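PDB 7C6O: cobalamin biosynthesis protein CobN from Mycobacterium tuberculosis, which serves as the large, catalytic subunit of cobaltochelatase, the enzyme that inserts cobalt into the corrin ring during cobalamin biosynthesis. Local coordinates for residues A131-Q136 with H153-D158; G91-R94 with I100-V103; S48-I53 with H200-T205. All blocks are in the same frame, centred on the assembly; numbering follows the deposited sequence. Where two conformers were deposited one is given.

How the interactions relate
All three contacts lie at the N-terminal end of the chain, on or beside the four-stranded parallel sheet of strands 62-65, 42-46, 84-89 and 110-114. Their centres are 19 to 24 Å apart and none touches another. Along the chain, interaction 2 closes before interaction 1 opens, and both are nested inside the long loop closed by interaction 3. Interaction 2 folds the loop after strand 84-89 onto helix 97-105. Interaction 1 pairs helices 131-143 and 146-161, which come after strand 110-114 and helix 121-126. Interaction 3 joins helix 49-58 to helix 197-202, which follows strand 190-196 of the next sheet. Interactions 1 and 2 thus lie within the unit around the parallel sheet, and interaction 3 joins that unit to the next one.

Interaction 1: residues A131-Q136 with H153-D158; sequences AGTALQ and HAFLCD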
ATOM      1  N   ALA A 131     -14.445 -57.768 -11.423  1.00 14.15           N
ATOM      2  CA  ALA A 131     -13.950 -56.938 -10.326  1.00 13.04           C
ATOM      3  C   ALA A 131     -12.524 -56.468 -10.586  1.00 13.32           C
ATOM      4  O   ALA A 131     -12.193 -55.303 -10.338  1.00 12.23           O
ATOM      5  CB  ALA A 131     -14.031 -57.706  -9.006  1.00 14.49           C
ATOM      6  N   GLY A 132     -11.669 -57.355 -11.104  1.00 15.74           N
ATOM      7  CA  GLY A 132     -10.295 -56.970 -11.384  1.00 12.20           C
ATOM      8  C   GLY A 132     -10.178 -55.883 -12.434  1.00 12.85           C
ATOM      9  O   GLY A 132      -9.227 -55.097 -12.418  1.00 12.70           O
ATOM     10  N   THR A 133     -11.134 -55.824 -13.363  1.00 14.13           N
ATOM     11  CA  THR A 133     -11.139 -54.749 -14.350  1.00 13.75           C
ATOM     12  C   THR A 133     -11.397 -53.404 -13.682  1.00 14.56           C
ATOM     13  O   THR A 133     -10.699 -52.420 -13.953  1.00 12.29           O
ATOM     14  CB  THR A 133     -12.191 -55.031 -15.422  1.00 14.08           C
ATOM     15  OG1 THR A 133     -11.959 -56.330 -15.980  1.00 13.57           O
ATOM     16  CG2 THR A 133     -12.118 -53.983 -16.527  1.00 15.75           C
ATOM     17  N   ALA A 134     -12.390 -53.353 -12.791  1.00 13.02           N
ATOM     18  CA  ALA A 134     -12.687 -52.118 -12.072  1.00 12.16           C
ATOM     19  C   ALA A 134     -11.536 -51.717 -11.158  1.00 11.40           C
ATOM     20  O   ALA A 134     -11.208 -50.529 -11.051  1.00 11.44           O
ATOM     21  CB  ALA A 134     -13.979 -52.280 -11.270  1.00 11.56           C
ATOM     22  N   LEU A 135     -10.910 -52.692 -10.495  1.00 13.10           N
ATOM     23  CA  LEU A 135      -9.821 -52.379  -9.574  1.00 12.52           C
ATOM     24  C   LEU A 135      -8.607 -51.825 -10.315  1.00 11.88           C
ATOM     25  O   LEU A 135      -7.961 -50.887  -9.837  1.00 11.42           O
ATOM     26  CB  LEU A 135      -9.447 -53.622  -8.766  1.00 11.98           C
ATOM     27  CG  LEU A 135     -10.499 -54.104  -7.760  1.00 12.21           C
ATOM     28  CD1 LEU A 135     -10.241 -55.546  -7.342  1.00 12.78           C
ATOM     29  CD2 LEU A 135     -10.542 -53.191  -6.539  1.00 13.31           C
ATOM     30  N   GLN A 136      -8.284 -52.382 -11.484  1.00 13.87           N
ATOM     31  CA  GLN A 136      -7.160 -51.848 -12.250  1.00 14.52           C
ATOM     32  C   GLN A 136      -7.487 -50.469 -12.813  1.00 13.70           C
ATOM     33  O   GLN A 136      -6.628 -49.579 -12.823  1.00 13.57           O
ATOM     34  CB  GLN A 136      -6.771 -52.816 -13.369  1.00 17.70           C
ATOM     35  CG  GLN A 136      -5.454 -52.473 -14.082  1.00 18.29           C
ATOM     36  CD  GLN A 136      -4.218 -52.892 -13.293  1.00 20.91           C
ATOM     37  OE1 GLN A 136      -4.244 -52.974 -12.067  1.00 23.15           O
ATOM     38  NE2 GLN A 136      -3.129 -53.166 -14.003  1.00 19.96           N
ATOM     39  N   HIS A 153      -7.741 -46.436 -21.723  1.00 15.75           N
ATOM     40  CA  HIS A 153      -8.640 -46.683 -22.844  1.00 18.09           C
ATOM     41  C   HIS A 153      -8.322 -48.016 -23.511  1.00 19.57           C
ATOM     42  O   HIS A 153      -9.222 -48.817 -23.786  1.00 17.19           O
ATOM     43  CB  HIS A 153      -8.540 -45.536 -23.850  1.00 16.70           C
ATOM     44  CG  HIS A 153      -9.585 -45.574 -24.919  1.00 19.20           C
ATOM     45  ND1 HIS A 153      -9.609 -46.538 -25.903  1.00 19.58           N
ATOM     46  CD2 HIS A 153     -10.640 -44.760 -25.165  1.00 19.19           C
ATOM     47  CE1 HIS A 153     -10.636 -46.319 -26.706  1.00 20.81           C
ATOM     48  NE2 HIS A 153     -11.277 -45.246 -26.280  1.00 19.83           N
ATOM     49  N   ALA A 154      -7.038 -48.272 -23.767  1.00 15.44           N
ATOM     50  CA  ALA A 154      -6.645 -49.522 -24.411  1.00 15.26           C
ATOM     51  C   ALA A 154      -6.850 -50.712 -23.481  1.00 16.75           C
ATOM     52  O   ALA A 154      -7.283 -51.784 -23.923  1.00 14.94           O
ATOM     53  CB  ALA A 154      -5.189 -49.437 -24.866  1.00 14.50           C
ATOM     54  N   PHE A 155      -6.541 -50.546 -22.193  1.00 16.41           N
ATOM     55  CA  PHE A 155      -6.767 -51.618 -21.230  1.00 15.83           C
ATOM     56  C   PHE A 155      -8.233 -52.032 -21.209  1.00 14.03           C
ATOM     57  O   PHE A 155      -8.553 -53.225 -21.226  1.00 14.95           O
ATOM     58  CB  PHE A 155      -6.316 -51.183 -19.834  1.00 13.38           C
ATOM     59  CG  PHE A 155      -6.788 -52.096 -18.736  1.00 16.03           C
ATOM     60  CD1 PHE A 155      -6.166 -53.317 -18.517  1.00 15.69           C
ATOM     61  CD2 PHE A 155      -7.864 -51.743 -17.935  1.00 13.72           C
ATOM     62  CE1 PHE A 155      -6.601 -54.165 -17.517  1.00 16.12           C
ATOM     63  CE2 PHE A 155      -8.306 -52.585 -16.930  1.00 12.39           C
ATOM     64  CZ  PHE A 155      -7.676 -53.800 -16.720  1.00 17.26           C
ATOM     65  N   LEU A 156      -9.140 -51.055 -21.175  1.00 11.47           N
ATOM     66  CA  LEU A 156     -10.558 -51.381 -21.096  1.00 12.08           C
ATOM     67  C   LEU A 156     -11.055 -52.021 -22.384  1.00 14.49           C
ATOM     68  O   LEU A 156     -11.821 -52.990 -22.345  1.00 15.01           O
ATOM     69  CB  LEU A 156     -11.365 -50.127 -20.775  1.00 13.09           C
ATOM     70  CG  LEU A 156     -11.142 -49.593 -19.363  1.00 13.64           C
ATOM     71  CD1 LEU A 156     -11.857 -48.271 -19.201  1.00 14.52           C
ATOM     72  CD2 LEU A 156     -11.627 -50.613 -18.347  1.00 12.92           C
ATOM     73  N   CYS A 157     -10.631 -51.493 -23.533  1.00 15.12           N
ATOM     74  CA  CYS A 157     -11.039 -52.072 -24.809  1.00 16.05           C
ATOM     75  C   CYS A 157     -10.571 -53.518 -24.932  1.00 13.66           C
ATOM     76  O   CYS A 157     -11.365 -54.413 -25.250  1.00 16.46           O
ATOM     77  CB  CYS A 157     -10.498 -51.228 -25.963  1.00 17.41           C
ATOM     78  SG  CYS A 157     -11.330 -49.646 -26.174  1.00 19.34           S
ATOM     79  N   ASP A 158      -9.285 -53.769 -24.678  1.00 16.87           N
ATOM     80  CA  ASP A 158      -8.758 -55.125 -24.815  1.00 18.34           C
ATOM     81  C   ASP A 158      -9.374 -56.071 -23.793  1.00 17.53           C
ATOM     82  O   ASP A 158      -9.625 -57.244 -24.097  1.00 16.05           O
ATOM     83  CB  ASP A 158      -7.235 -55.123 -24.679  1.00 17.70           C
ATOM     84  CG  ASP A 158      -6.540 -54.495 -25.869  1.00 21.35           C
ATOM     85  OD1 ASP A 158      -7.237 -53.945 -26.751  1.00 19.15           O
ATOM     86  OD2 ASP A 158      -5.292 -54.557 -25.921  1.00 22.85           O
TER
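T133 and Q136 meet F155 and L156 in a helical hairpin made by helices 131-143 and 146-161. The two segments run antiparallel, at 175° between their directions. Their axes come no closer than 11.0 Å, so side chains fill the gap. F155 does most of this. Its CG stands anti to the backbone N (chi1 167°), which sends the ring across to the other helix. Q136 lies over one face of the ring. Its CG is 4.1 Å from the F155 ring centroid and 26° off the normal, a CH-pi contact displaced toward the rim. Q136 CB also meets the ring, 3.6 Å from F155 CZ. The Q136 chain bends at its second torsion, and the amide plane ends up well tilted from the ring plane. The aliphatic part of Q136 makes the contact, and the amide group does not rest flat on the ring.

T133 approaches from another direction. Its carbonyl O lies in the ring plane at the edge, 3.8 Å from F155 CE2. Its methyl, CG2, is 4.1 Å from the same CE2 and 3.9 Å from L156 CD2. L156 thus reaches T133 with one branch of its fork.

The hairpin rests on the parallel sheet. L156 touches I84, V86 and V111, and A134 also touches V111. The F155 ring has aromatic company too, edge-to-face with F167 and obliquely with Y140.

The contact is almost entirely apolar, and three of its four touching residues are buried. No polar bond links the segments, so the fit probably rests mainly on shape and dispersion. The methylene of Q136 meets the pi cloud, while the carbonyl of T133 meets the ring's C-H rim. That pairing is probably a minor electrostatic addition, with F155 held between a face contact and an edge contact.

Interaction 2: residues G91-R94 with I100-V103; sequences GGYR and IDTV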
ATOM      1  N   GLY A  91     -17.865 -40.215  -2.607  1.00 22.01           N
ATOM      2  CA  GLY A  91     -19.064 -40.499  -1.848  1.00 22.36           C
ATOM      3  C   GLY A  91     -19.717 -41.833  -2.135  1.00 22.41           C
ATOM      4  O   GLY A  91     -20.794 -42.104  -1.588  1.00 25.89           O
ATOM      5  N   GLY A  92     -19.116 -42.667  -2.975  1.00 24.84           N
ATOM      6  CA  GLY A  92     -19.656 -43.984  -3.226  1.00 22.67           C
ATOM      7  C   GLY A  92     -20.918 -43.978  -4.078  1.00 23.69           C
ATOM      8  O   GLY A  92     -21.291 -42.993  -4.712  1.00 25.98           O
ATOM      9  N   TYR A  93     -21.587 -45.133  -4.056  1.00 25.16           N
ATOM     10  CA  TYR A  93     -22.731 -45.376  -4.932  1.00 25.50           C
ATOM     11  C   TYR A  93     -23.873 -44.404  -4.656  1.00 29.74           C
ATOM     12  O   TYR A  93     -24.504 -43.897  -5.591  1.00 29.73           O
ATOM     13  CB  TYR A  93     -23.192 -46.824  -4.768  1.00 24.81           C
ATOM     14  CG  TYR A  93     -24.564 -47.149  -5.322  1.00 27.70           C
ATOM     15  CD1 TYR A  93     -24.798 -47.171  -6.692  1.00 26.91           C
ATOM     16  CD2 TYR A  93     -25.616 -47.470  -4.471  1.00 29.88           C
ATOM     17  CE1 TYR A  93     -26.050 -47.484  -7.198  1.00 29.60           C
ATOM     18  CE2 TYR A  93     -26.867 -47.785  -4.965  1.00 30.71           C
ATOM     19  CZ  TYR A  93     -27.079 -47.792  -6.329  1.00 34.37           C
ATOM     20  OH  TYR A  93     -28.329 -48.105  -6.821  1.00 35.68           O
ATOM     21  N   ARG A  94     -24.152 -44.124  -3.380  1.00 31.76           N
ATOM     22  CA  ARG A  94     -25.276 -43.265  -3.029  1.00 32.39           C
ATOM     23  C   ARG A  94     -25.079 -41.812  -3.447  1.00 31.75           C
ATOM     24  O   ARG A  94     -26.059 -41.060  -3.469  1.00 35.79           O
ATOM     25  CB  ARG A  94     -25.539 -43.337  -1.521  1.00 32.00           C
ATOM     26  N   ILE A 100     -25.796 -43.678 -11.753  1.00 23.07           N
ATOM     27  CA  ILE A 100     -25.235 -45.026 -11.794  1.00 21.91           C
ATOM     28  C   ILE A 100     -26.303 -46.041 -12.185  1.00 21.07           C
ATOM     29  O   ILE A 100     -26.066 -46.912 -13.031  1.00 20.33           O
ATOM     30  CB  ILE A 100     -24.580 -45.372 -10.445  1.00 21.07           C
ATOM     31  CG1 ILE A 100     -23.340 -44.503 -10.220  1.00 21.44           C
ATOM     32  CG2 ILE A 100     -24.226 -46.851 -10.391  1.00 20.78           C
ATOM     33  CD1 ILE A 100     -22.687 -44.696  -8.861  1.00 19.68           C
ATOM     34  N   ASP A 101     -27.499 -45.941 -11.594  1.00 22.38           N
ATOM     35  CA  ASP A 101     -28.566 -46.878 -11.933  1.00 25.72           C
ATOM     36  C   ASP A 101     -28.932 -46.790 -13.410  1.00 27.77           C
ATOM     37  O   ASP A 101     -29.217 -47.812 -14.048  1.00 28.20           O
ATOM     38  CB  ASP A 101     -29.799 -46.619 -11.067  1.00 29.74           C
ATOM     39  CG  ASP A 101     -29.603 -47.052  -9.627  1.00 36.00           C
ATOM     40  OD1 ASP A 101     -28.684 -47.857  -9.365  1.00 35.28           O
ATOM     41  OD2 ASP A 101     -30.374 -46.594  -8.757  1.00 38.73           O
ATOM     42  N   THR A 102     -28.923 -45.578 -13.972  1.00 27.93           N
ATOM     43  CA  THR A 102     -29.248 -45.413 -15.386  1.00 27.53           C
ATOM     44  C   THR A 102     -28.212 -46.091 -16.274  1.00 27.04           C
ATOM     45  O   THR A 102     -28.564 -46.766 -17.250  1.00 27.08           O
ATOM     46  CB  THR A 102     -29.354 -43.925 -15.725  1.00 27.21           C
ATOM     47  OG1 THR A 102     -30.457 -43.349 -15.013  1.00 26.90           O
ATOM     48  CG2 THR A 102     -29.563 -43.726 -17.220  1.00 27.82           C
ATOM     49  N   VAL A 103     -26.929 -45.930 -15.949  1.00 25.15           N
ATOM     50  CA  VAL A 103     -25.874 -46.551 -16.747  1.00 23.11           C
ATOM     51  C   VAL A 103     -25.988 -48.070 -16.691  1.00 24.55           C
ATOM     52  O   VAL A 103     -25.931 -48.754 -17.719  1.00 23.56           O
ATOM     53  CB  VAL A 103     -24.492 -46.065 -16.273  1.00 21.91           C
ATOM     54  CG1 VAL A 103     -23.386 -46.829 -16.982  1.00 21.67           C
ATOM     55  CG2 VAL A 103     -24.354 -44.575 -16.522  1.00 20.63           C
TER
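Y93 and I100 bring the two backbones closest, with CA atoms 7.3 Å apart. Segment 91-94 lies in the loop that leaves strand 84-89. G91 and G92 have positive phi, and Y93 takes helix-like backbone angles. Segment 100-103 is regular helix, so the contact folds a loop back onto the helix that follows it.

The Y93 side chain spans the gap. Its CG is anti to the backbone N (chi1 165°), and the ring extends past I100 to D101. Y93 OH donates a short hydrogen bond of 2.6 Å to D101 OD1. The acceptor uses its syn lone pair, on the side of the other carboxylate oxygen. Ring and carboxylate planes are 54° apart, and OD1 lies near the ring plane at its edge.

I100 CG2 sits at the same ring's edge, also near its plane, 3.7 Å from Y93 CE1. The end of the other branch, I100 CD1, reaches 3.9 Å from Y93 CD1. The tyrosine therefore has an apolar edge contact along its flank and a polar anchor at its hydroxyl.

R126 makes a cation-pi contact with the Y93 ring, which also touches E122 and L123 of helix 121-126. I100 packs inward on I89 of strand 84-89 and L112 of strand 110-114. Y93 thus sits between helices 97-105 and 121-126.

Interaction 3: residues S48-I53 with H200-T205; sequences SDTDLI and HLAGNT
I53 of helix 49-58 packs against the end of helix 197-202 through its CG2 methyl. This methyl is 3.6 Å from A202 CB and 3.4 Å from A202 O. The bond from CA to CB of I53 is aimed at the other segment, and CG2, anti to the backbone N, is the branch that reaches A202. T50, one turn earlier, adds a looser touch, with its CG2 4.2 Å from A202 CB. N204 crosses I53 at about a right angle. Its ND2 is 3.5 Å from I53 CG2, although a second N204 conformer makes this detail doubtful.

The carbonyls I53 O and A202 O are two acceptors only 3.5 Å apart. S57 OG lies within hydrogen-bonding distance of both. With one proton to give, it must share it or serve them in turn, which probably eases their repulsion. S54 OG is placed likewise between T50 O and L201 O. Two serines of helix 49-58 thus help to link it to the C-terminal end of helix 197-202.

G203, with positive phi, bonds back from its N to H200 O.

The arrangement is a Schellman motif ending one helix against the flank of another. It joins the N-terminal parallel-sheet unit to that of the next, mixed sheet.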
ATOM      1  N   SER A  48     -14.033 -35.161 -11.287  1.00 20.29           N
ATOM      2  CA  SER A  48     -12.739 -34.493 -11.334  1.00 19.54           C
ATOM      3  C   SER A  48     -12.492 -34.041 -12.766  1.00 19.06           C
ATOM      4  O   SER A  48     -12.275 -34.871 -13.655  1.00 17.11           O
ATOM      5  CB  SER A  48     -11.626 -35.421 -10.856  1.00 24.17           C
ATOM      6  OG  SER A  48     -10.353 -34.880 -11.168  1.00 26.91           O
ATOM      7  N   ASP A  49     -12.527 -32.727 -12.992  1.00 19.01           N
ATOM      8  CA  ASP A  49     -12.269 -32.216 -14.333  1.00 22.98           C
ATOM      9  C   ASP A  49     -10.852 -32.519 -14.799  1.00 18.77           C
ATOM     10  O   ASP A  49     -10.608 -32.560 -16.008  1.00 21.58           O
ATOM     11  CB  ASP A  49     -12.536 -30.712 -14.388  1.00 27.09           C
ATOM     12  CG  ASP A  49     -14.017 -30.381 -14.314  1.00 29.76           C
ATOM     13  OD1 ASP A  49     -14.838 -31.210 -14.764  1.00 29.83           O
ATOM     14  OD2 ASP A  49     -14.359 -29.293 -13.808  1.00 31.15           O
ATOM     15  N   THR A  50      -9.917 -32.736 -13.869  1.00 16.53           N
ATOM     16  CA  THR A  50      -8.576 -33.161 -14.257  1.00 19.08           C
ATOM     17  C   THR A  50      -8.621 -34.482 -15.020  1.00 18.37           C
ATOM     18  O   THR A  50      -7.913 -34.652 -16.019  1.00 19.61           O
ATOM     19  CB  THR A  50      -7.687 -33.276 -13.019  1.00 22.34           C
ATOM     20  OG1 THR A  50      -7.651 -32.013 -12.342  1.00 22.89           O
ATOM     21  CG2 THR A  50      -6.268 -33.673 -13.407  1.00 20.80           C
ATOM     22  N   ASP A  51      -9.458 -35.423 -14.566  1.00 16.49           N
ATOM     23  CA  ASP A  51      -9.659 -36.671 -15.301  1.00 17.83           C
ATOM     24  C   ASP A  51     -10.103 -36.399 -16.731  1.00 18.11           C
ATOM     25  O   ASP A  51      -9.561 -36.970 -17.686  1.00 18.08           O
ATOM     26  CB  ASP A  51     -10.704 -37.542 -14.598  1.00 15.74           C
ATOM     27  CG  ASP A  51     -10.244 -38.053 -13.249  1.00 20.05           C
ATOM     28  OD1 ASP A  51      -9.048 -37.914 -12.922  1.00 19.09           O
ATOM     29  OD2 ASP A  51     -11.095 -38.598 -12.511  1.00 17.91           O
ATOM     30  N   LEU A  52     -11.100 -35.527 -16.896  1.00 16.11           N
ATOM     31  CA  LEU A  52     -11.668 -35.286 -18.218  1.00 17.28           C
ATOM     32  C   LEU A  52     -10.662 -34.603 -19.135  1.00 16.26           C
ATOM     33  O   LEU A  52     -10.601 -34.907 -20.333  1.00 15.62           O
ATOM     34  CB  LEU A  52     -12.942 -34.450 -18.091  1.00 17.36           C
ATOM     35  CG  LEU A  52     -13.949 -34.958 -17.056  1.00 18.48           C
ATOM     36  CD1 LEU A  52     -15.228 -34.127 -17.073  1.00 18.69           C
ATOM     37  CD2 LEU A  52     -14.260 -36.434 -17.274  1.00 17.13           C
ATOM     38  N   ILE A  53      -9.862 -33.684 -18.592  1.00 16.25           N
ATOM     39  CA  ILE A  53      -8.849 -33.018 -19.402  1.00 19.10           C
ATOM     40  C   ILE A  53      -7.741 -33.996 -19.774  1.00 18.31           C
ATOM     41  O   ILE A  53      -7.246 -33.992 -20.907  1.00 20.51           O
ATOM     42  CB  ILE A  53      -8.305 -31.781 -18.665  1.00 17.46           C
ATOM     43  CG1 ILE A  53      -9.439 -30.783 -18.407  1.00 20.31           C
ATOM     44  CG2 ILE A  53      -7.195 -31.119 -19.471  1.00 18.59           C
ATOM     45  CD1 ILE A  53      -9.034 -29.599 -17.555  1.00 24.39           C
ATOM     46  N   HIS A 200       0.056 -30.408 -14.841  1.00 17.27           N
ATOM     47  CA  HIS A 200       0.915 -31.355 -15.545  1.00 18.05           C
ATOM     48  C   HIS A 200       0.162 -32.643 -15.853  1.00 17.27           C
ATOM     49  O   HIS A 200       0.221 -33.159 -16.975  1.00 17.41           O
ATOM     50  CB  HIS A 200       2.167 -31.646 -14.715  1.00 16.70           C
ATOM     51  CG  HIS A 200       3.184 -32.477 -15.432  1.00 20.64           C
ATOM     52  ND1 HIS A 200       4.050 -31.952 -16.367  1.00 22.25           N
ATOM     53  CD2 HIS A 200       3.471 -33.799 -15.355  1.00 22.09           C
ATOM     54  CE1 HIS A 200       4.829 -32.912 -16.833  1.00 22.53           C
ATOM     55  NE2 HIS A 200       4.497 -34.044 -16.235  1.00 21.50           N
ATOM     56  N   LEU A 201      -0.567 -33.168 -14.865  1.00 17.95           N
ATOM     57  CA  LEU A 201      -1.310 -34.410 -15.067  1.00 19.07           C
ATOM     58  C   LEU A 201      -2.399 -34.243 -16.117  1.00 21.82           C
ATOM     59  O   LEU A 201      -2.648 -35.155 -16.915  1.00 20.09           O
ATOM     60  CB  LEU A 201      -1.913 -34.877 -13.746  1.00 19.41           C
ATOM     61  CG  LEU A 201      -0.907 -35.288 -12.674  1.00 21.81           C
ATOM     62  CD1 LEU A 201      -1.626 -35.723 -11.412  1.00 22.83           C
ATOM     63  CD2 LEU A 201      -0.030 -36.398 -13.200  1.00 21.43           C
ATOM     64  N   ALA A 202      -3.063 -33.086 -16.130  1.00 21.45           N
ATOM     65  CA  ALA A 202      -4.107 -32.838 -17.117  1.00 20.25           C
ATOM     66  C   ALA A 202      -3.550 -32.675 -18.525  1.00 19.72           C
ATOM     67  O   ALA A 202      -4.300 -32.834 -19.494  1.00 22.81           O
ATOM     68  CB  ALA A 202      -4.906 -31.592 -16.732  1.00 20.31           C
ATOM     69  N   GLY A 203      -2.262 -32.371 -18.662  1.00 17.84           N
ATOM     70  CA  GLY A 203      -1.705 -32.037 -19.955  1.00 19.34           C
ATOM     71  C   GLY A 203      -1.866 -30.588 -20.358  1.00 21.74           C
ATOM     72  O   GLY A 203      -1.528 -30.237 -21.493  1.00 24.14           O
ATOM     73  N   ASN A 204      -2.384 -29.739 -19.468  1.00 22.77           N
ATOM     74  CA  ASN A 204      -2.540 -28.310 -19.748  0.54 23.65           C
ATOM     75  C   ASN A 204      -1.253 -27.577 -19.368  1.00 22.57           C
ATOM     76  O   ASN A 204      -1.180 -26.818 -18.401  1.00 21.62           O
ATOM     77  CB  ASN A 204      -3.743 -27.746 -19.003  0.54 24.58           C
ATOM     78  CG  ASN A 204      -5.038 -27.901 -19.777  0.54 24.72           C
ATOM     79  OD1 ASN A 204      -5.031 -28.122 -20.988  0.54 26.78           O
ATOM     80  ND2 ASN A 204      -6.161 -27.770 -19.078  0.54 22.77           N
ATOM     81  N   THR A 205      -0.212 -27.826 -20.159  1.00 20.25           N
ATOM     82  CA  THR A 205       1.091 -27.221 -19.916  1.00 20.92           C
ATOM     83  C   THR A 205       1.474 -26.206 -20.984  1.00 19.93           C
ATOM     84  O   THR A 205       2.613 -25.725 -20.987  1.00 18.06           O
ATOM     85  CB  THR A 205       2.171 -28.301 -19.805  1.00 21.51           C
ATOM     86  OG1 THR A 205       2.159 -29.123 -20.980  1.00 21.89           O
ATOM     87  CG2 THR A 205       1.930 -29.167 -18.577  1.00 23.30           C
TER